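Local coordinates for protection of telomeres protein 1 (Schizosaccharomyces pombe, PDB 4HIK) that binds single-stranded telomeric DNA to protect the 3' overhang and regulates telomerase and telomere length, this chain being its Pot1pC OB-fold domain, at residues Val37-Glu42 and Lys134-Leu139; Arg68-Asp73 and Glu105-Gly110. The protein carries 1 engineered substitution. All coordinates share one frame; numbering follows the deposited sequence. Where two conformers were deposited one is given.

Contact 1 (Val37-Glu42 and Lys134-Leu139)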
# COMPACT_ATOMS: atom_id res chain seq x y z
N VAL A 37 2.29 2.22 0.56
CA VAL A 37 2.98 0.94 0.47
C VAL A 37 3.71 0.77 -0.86
O VAL A 37 3.35 1.38 -1.87
CB VAL A 37 2.02 -0.25 0.72
CG1 VAL A 37 1.25 -0.04 2.02
CG2 VAL A 37 1.05 -0.46 -0.46
N THR A 38 4.75 -0.05 -0.84
CA THR A 38 5.56 -0.28 -2.03
C THR A 38 5.97 -1.74 -2.08
O THR A 38 6.08 -2.39 -1.05
CB THR A 38 6.84 0.57 -2.01
OG1 THR A 38 7.56 0.40 -3.24
CG2 THR A 38 7.76 0.17 -0.87
N ASP A 39 6.20 -2.26 -3.28
CA ASP A 39 6.88 -3.55 -3.41
C ASP A 39 8.10 -3.37 -4.31
O ASP A 39 8.67 -4.33 -4.84
CB ASP A 39 5.92 -4.65 -3.89
CG ASP A 39 5.52 -4.51 -5.35
OD1 ASP A 39 5.89 -3.50 -6.00
OD2 ASP A 39 4.83 -5.42 -5.87
N TYR A 40 8.49 -2.11 -4.46
CA TYR A 40 9.65 -1.72 -5.28
C TYR A 40 9.52 -2.12 -6.75
O TYR A 40 10.51 -2.44 -7.41
CB TYR A 40 10.95 -2.20 -4.64
CG TYR A 40 11.14 -1.60 -3.26
CD1 TYR A 40 11.68 -0.33 -3.11
CD2 TYR A 40 10.71 -2.27 -2.13
CE1 TYR A 40 11.82 0.24 -1.86
CE2 TYR A 40 10.85 -1.72 -0.88
CZ TYR A 40 11.40 -0.46 -0.75
OH TYR A 40 11.54 0.09 0.50
N THR A 41 8.29 -2.09 -7.24
CA THR A 41 8.01 -2.15 -8.67
C THR A 41 7.28 -0.89 -9.09
O THR A 41 6.49 -0.33 -8.33
CB THR A 41 7.22 -3.42 -9.08
OG1 THR A 41 5.87 -3.33 -8.60
CG2 THR A 41 7.89 -4.66 -8.53
N GLU A 42 7.56 -0.43 -10.30
CA GLU A 42 7.04 0.84 -10.77
C GLU A 42 5.67 0.70 -11.43
O GLU A 42 5.37 -0.30 -12.09
CB GLU A 42 8.03 1.45 -11.78
CG GLU A 42 7.75 2.90 -12.15
CD GLU A 42 6.92 3.04 -13.41
OE1 GLU A 42 6.74 2.04 -14.14
OE2 GLU A 42 6.47 4.17 -13.69
N LYS A 134 12.46 -7.56 -0.94
CA LYS A 134 13.77 -7.30 -0.38
C LYS A 134 14.87 -7.24 -1.45
O LYS A 134 15.75 -6.38 -1.39
CB LYS A 134 14.11 -8.34 0.68
CG LYS A 134 13.20 -8.30 1.90
CD LYS A 134 13.65 -9.30 2.94
CE LYS A 134 12.75 -9.30 4.15
NZ LYS A 134 13.23 -10.27 5.17
N SER A 135 14.83 -8.14 -2.43
CA SER A 135 15.87 -8.14 -3.46
C SER A 135 15.77 -6.90 -4.34
O SER A 135 16.78 -6.31 -4.72
CB SER A 135 15.84 -9.43 -4.29
OG SER A 135 14.59 -9.61 -4.93
N ARG A 136 14.54 -6.49 -4.66
CA ARG A 136 14.35 -5.27 -5.43
C ARG A 136 14.73 -4.02 -4.64
O ARG A 136 15.26 -3.06 -5.20
CB ARG A 136 12.92 -5.16 -5.95
CG ARG A 136 12.57 -6.21 -6.98
CD ARG A 136 11.23 -5.91 -7.60
NE ARG A 136 10.15 -6.02 -6.64
CZ ARG A 136 9.36 -7.09 -6.52
NH1 ARG A 136 9.55 -8.13 -7.31
NH2 ARG A 136 8.40 -7.10 -5.61
N LYS A 137 14.44 -4.02 -3.34
CA LYS A 137 14.78 -2.85 -2.53
C LYS A 137 16.28 -2.58 -2.59
O LYS A 137 16.70 -1.42 -2.59
CB LYS A 137 14.31 -2.98 -1.08
CG LYS A 137 14.70 -1.76 -0.25
CD LYS A 137 14.23 -1.85 1.20
CE LYS A 137 14.71 -0.62 1.98
NZ LYS A 137 14.26 -0.61 3.40
N ARG A 138 17.08 -3.64 -2.66
CA ARG A 138 18.53 -3.49 -2.75
C ARG A 138 18.96 -2.66 -3.97
O ARG A 138 20.01 -2.01 -3.94
CB ARG A 138 19.21 -4.86 -2.77
CG ARG A 138 19.07 -5.64 -1.47
CD ARG A 138 20.07 -6.79 -1.37
NE ARG A 138 19.83 -7.84 -2.36
CZ ARG A 138 19.10 -8.93 -2.15
NH1 ARG A 138 18.50 -9.13 -0.97
NH2 ARG A 138 18.95 -9.83 -3.12
N LEU A 139 18.15 -2.67 -5.02
CA LEU A 139 18.46 -1.88 -6.22
C LEU A 139 18.33 -0.37 -5.99
O LEU A 139 18.92 0.42 -6.73
CB LEU A 139 17.57 -2.31 -7.38
CG LEU A 139 17.62 -3.79 -7.75
CD1 LEU A 139 16.53 -4.12 -8.77
CD2 LEU A 139 18.99 -4.19 -8.27

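Contact 2 (Arg68-Asp73 and Glu105-Gly110). With nucleotides of chain B.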
# COMPACT_ATOMS: atom_id res chain seq x y z
N ARG A 68 -0.93 4.91 -2.34
CA ARG A 68 -1.70 5.25 -1.16
C ARG A 68 -2.88 4.30 -0.98
O ARG A 68 -3.60 3.98 -1.94
CB ARG A 68 -2.18 6.70 -1.24
CG ARG A 68 -2.96 7.14 -0.00
CD ARG A 68 -2.97 8.65 0.12
NE ARG A 68 -3.60 9.28 -1.03
CZ ARG A 68 -3.24 10.45 -1.54
NH1 ARG A 68 -2.23 11.14 -1.01
NH2 ARG A 68 -3.88 10.93 -2.59
N CYS A 69 -3.08 3.85 0.25
CA CYS A 69 -4.22 3.01 0.58
C CYS A 69 -5.06 3.72 1.62
O CYS A 69 -4.54 4.15 2.66
CB CYS A 69 -3.76 1.67 1.15
SG CYS A 69 -2.56 0.78 0.13
N ILE A 70 -6.35 3.85 1.35
CA ILE A 70 -7.26 4.47 2.29
C ILE A 70 -8.08 3.36 2.95
O ILE A 70 -8.74 2.59 2.27
CB ILE A 70 -8.22 5.45 1.59
CG1 ILE A 70 -7.43 6.49 0.80
CG2 ILE A 70 -9.15 6.10 2.61
CD1 ILE A 70 -6.60 7.41 1.69
N LEU A 71 -8.02 3.29 4.28
CA LEU A 71 -8.71 2.25 5.04
C LEU A 71 -9.84 2.90 5.83
O LEU A 71 -9.62 3.83 6.60
CB LEU A 71 -7.75 1.56 6.01
CG LEU A 71 -6.84 0.48 5.41
CD1 LEU A 71 -5.98 1.03 4.29
CD2 LEU A 71 -5.97 -0.12 6.50
N TRP A 72 -11.05 2.38 5.62
CA TRP A 72 -12.25 2.89 6.27
C TRP A 72 -12.78 1.88 7.29
O TRP A 72 -12.50 0.69 7.19
CB TRP A 72 -13.35 3.11 5.22
CG TRP A 72 -13.06 4.13 4.15
CD1 TRP A 72 -12.69 3.88 2.86
CD2 TRP A 72 -13.16 5.55 4.26
NE1 TRP A 72 -12.54 5.06 2.17
CE2 TRP A 72 -12.83 6.10 3.01
CE3 TRP A 72 -13.51 6.42 5.31
CZ2 TRP A 72 -12.82 7.47 2.77
CZ3 TRP A 72 -13.50 7.78 5.07
CH2 TRP A 72 -13.16 8.29 3.80
N ASP A 73 -13.55 2.37 8.25
CA ASP A 73 -14.35 1.49 9.10
C ASP A 73 -13.50 0.44 9.81
O ASP A 73 -12.47 0.76 10.39
CB ASP A 73 -15.47 0.85 8.28
CG ASP A 73 -16.35 1.90 7.60
OD1 ASP A 73 -16.75 2.86 8.29
OD2 ASP A 73 -16.62 1.77 6.39
N GLU A 105 -5.10 4.61 -6.57
CA GLU A 105 -5.23 4.54 -5.12
C GLU A 105 -5.90 3.22 -4.79
O GLU A 105 -6.67 2.69 -5.59
CB GLU A 105 -6.10 5.69 -4.61
CG GLU A 105 -5.98 5.97 -3.12
CD GLU A 105 -6.60 7.31 -2.74
OE1 GLU A 105 -7.73 7.58 -3.20
OE2 GLU A 105 -5.96 8.08 -1.99
N CYS A 106 -5.57 2.70 -3.61
CA CYS A 106 -6.16 1.48 -3.10
C CYS A 106 -7.18 1.83 -2.00
O CYS A 106 -6.90 2.68 -1.16
CB CYS A 106 -5.03 0.62 -2.54
SG CYS A 106 -5.52 -0.81 -1.61
N ILE A 107 -8.34 1.19 -2.01
CA ILE A 107 -9.37 1.49 -1.02
C ILE A 107 -9.87 0.23 -0.32
O ILE A 107 -10.10 -0.80 -0.96
CB ILE A 107 -10.60 2.19 -1.65
CG1 ILE A 107 -10.17 3.37 -2.53
CG2 ILE A 107 -11.55 2.65 -0.55
CD1 ILE A 107 -9.65 4.54 -1.73
N LEU A 108 -10.01 0.31 0.99
CA LEU A 108 -10.71 -0.72 1.75
C LEU A 108 -11.95 -0.11 2.39
O LEU A 108 -11.88 0.53 3.44
CB LEU A 108 -9.81 -1.34 2.82
CG LEU A 108 -8.68 -2.24 2.31
CD1 LEU A 108 -7.58 -1.41 1.67
CD2 LEU A 108 -8.10 -3.07 3.45
N HIS A 109 -13.09 -0.29 1.72
CA HIS A 109 -14.37 0.14 2.24
C HIS A 109 -14.85 -0.81 3.32
O HIS A 109 -14.55 -2.00 3.29
CB HIS A 109 -15.42 0.14 1.12
CG HIS A 109 -15.22 1.22 0.10
ND1 HIS A 109 -15.45 2.55 0.38
CD2 HIS A 109 -14.80 1.17 -1.18
CE1 HIS A 109 -15.17 3.28 -0.69
NE2 HIS A 109 -14.78 2.46 -1.66
N GLY A 110 -15.61 -0.29 4.27
CA GLY A 110 -16.29 -1.14 5.23
C GLY A 110 -17.07 -2.25 4.53
O GLY A 110 -17.66 -2.03 3.47
O5' DG B 1 -19.68 8.47 0.54
C5' DG B 1 -19.85 9.61 1.39
C4' DG B 1 -18.55 9.98 2.08
O4' DG B 1 -18.19 8.95 3.04
C3' DG B 1 -17.34 10.12 1.16
O3' DG B 1 -17.25 11.45 0.60
C2' DG B 1 -16.17 9.75 2.07
C1' DG B 1 -16.79 8.73 3.02
N9 DG B 1 -16.56 7.32 2.69
C8 DG B 1 -16.24 6.75 1.49
N7 DG B 1 -16.12 5.44 1.55
C5 DG B 1 -16.37 5.14 2.88
C6 DG B 1 -16.38 3.90 3.57
O6 DG B 1 -16.17 2.76 3.12
N1 DG B 1 -16.69 4.06 4.91
C2 DG B 1 -16.94 5.26 5.52
N2 DG B 1 -17.22 5.23 6.84
N3 DG B 1 -16.93 6.43 4.90
C4 DG B 1 -16.64 6.29 3.59
P DG B 2 -17.03 12.73 1.55
OP1 DG B 2 -17.50 12.38 2.91
OP2 DG B 2 -17.58 13.91 0.85
O5' DG B 2 -15.44 12.87 1.63
C5' DG B 2 -14.86 13.36 2.84
C4' DG B 2 -13.34 13.39 2.75
O4' DG B 2 -12.84 12.03 2.68
C3' DG B 2 -12.76 14.09 1.53
O3' DG B 2 -12.61 15.47 1.82
C2' DG B 2 -11.39 13.42 1.38
C1' DG B 2 -11.66 12.01 1.89
N9 DG B 2 -11.87 11.00 0.86
C8 DG B 2 -13.08 10.51 0.42
N7 DG B 2 -12.95 9.61 -0.51
C5 DG B 2 -11.58 9.49 -0.69
C6 DG B 2 -10.84 8.66 -1.55
O6 DG B 2 -11.27 7.84 -2.36
N1 DG B 2 -9.47 8.86 -1.41
C2 DG B 2 -8.89 9.74 -0.54
N2 DG B 2 -7.55 9.80 -0.54
N3 DG B 2 -9.57 10.53 0.28
C4 DG B 2 -10.90 10.34 0.15
P DA B 5 0.43 17.21 -2.57
OP1 DA B 5 0.54 18.50 -1.84
OP2 DA B 5 0.45 17.17 -4.05
O5' DA B 5 1.60 16.26 -2.06
C5' DA B 5 1.72 15.95 -0.68
C4' DA B 5 2.63 14.75 -0.52
O4' DA B 5 1.97 13.53 -0.97
C3' DA B 5 3.92 14.81 -1.32
O3' DA B 5 4.95 14.13 -0.60
C2' DA B 5 3.53 14.11 -2.62
C1' DA B 5 2.58 13.01 -2.14
N9 DA B 5 1.47 12.71 -3.04
C8 DA B 5 0.75 13.58 -3.80
N7 DA B 5 -0.23 13.01 -4.48
C5 DA B 5 -0.15 11.67 -4.12
C6 DA B 5 -0.90 10.53 -4.49
N6 DA B 5 -1.93 10.58 -5.34
N1 DA B 5 -0.55 9.34 -3.96
C2 DA B 5 0.49 9.29 -3.12
N3 DA B 5 1.27 10.29 -2.70
C4 DA B 5 0.90 11.46 -3.24
O HOH W 1 -6.34 10.28 -3.81

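Contact 1 (Val37-Glu42 and Lys134-Leu139)
The C-terminal helix 131-137 of this OB-fold packs on the turn that leaves strand 33-38, with R136 and K137 meeting D39, Y40 and T41. An ST turn shapes that turn: Y40 N donates to T38 OG1 at 2.9 Å. R136 grips one backbone oxygen side-on, its NE and NH2 each 2.9 Å from D39 O, which lies at the edge of the guanidinium, 8° out of its plane. The chain of R136 bends at chi3 (-66°), turning the guanidinium back to this carbonyl. T41 CG2 lies over one guanidinium face, toward the rim, 3.2 Å from R136 NE. The D39 carboxylate adds only a long ion pair well out of that plane; OD2 accepts from L8 N, and OD1 accepts a hydrogen bond from T41 OG1, 2.6 Å between the oxygens. With an alanine in place of R136, D39 O would probably lack these two donors and the T41 methyl its flat partner. Y40 is wedged between T38 CG2 over one face, off-centre, and K137 CB over the other, 3.7 Å from the ring centroid in a CH-pi contact. K137 then runs extended alongside the phenol, bringing CD to 3.4 Å from Y40 OH.

Contact 2 (Arg68-Asp73 and Glu105-Gly110)
Backbone bonds join strands 68-71 and 105-108 in parallel, their axes 18° apart: C106 N to R68 O, I70 N to C106 O, L108 N to I70 O and W72 N to L108 O (3.0 Å). Among apolar pairs, C69 SG meets C106 CB at 3.6 Å and L71 CD1 touches L108 CD1 on the face packed on M91; I107 CD1 reaches I70 CB at 3.7 Å on the DNA side. Charges also meet there: R68 NE donates to E105 OE2 at 2.8 Å in the guanidinium plane, the carboxylate turned 56° from it. DA5 of chain B lies over one guanidinium face, and R68 NH2 bonds a thymine O2. E105 accepts from DG2 of chain B, N1 to OE1 and N2 to OE2, each 2.8 Å. At the far end DG1 of chain B lies over one face of W72, its C5 3.5 Å above the ring plane, I70 CG2 over the other. D73 OD2 accepts from the DG1 N1 (2.7 Å) and OD1 from its N2, while H109 ND1 donates to its O6 (2.8 Å). Parallel pairing of third and fifth barrel strands with bases laid across is typical of an ssDNA-binding OB-fold.

From the N terminus, strand 16-28 comes first and strand 33-38 carries the chain into the first half of contact 1. The chain next reaches strand 67-71, which opens contact 2, passes through helix 73-79 and strands 88-92 and 94-98, and returns on strand 104-108 to close that 31-residue loop. Strand 119-123 and helix 131-137 follow, closing contact 1 across 91 residues, so the two loops nest without crossing. The centres of the two contacts lie about 22 Å apart on opposite sides of the chain's centre. Neighbouring strands 33-38 and 67-71 connect them, with V37 CG2 3.9 Å from C69 SG: contact 2 joins barrel strands at the DNA, contact 1 joins the C-terminal helix to the turn after strand 33-38.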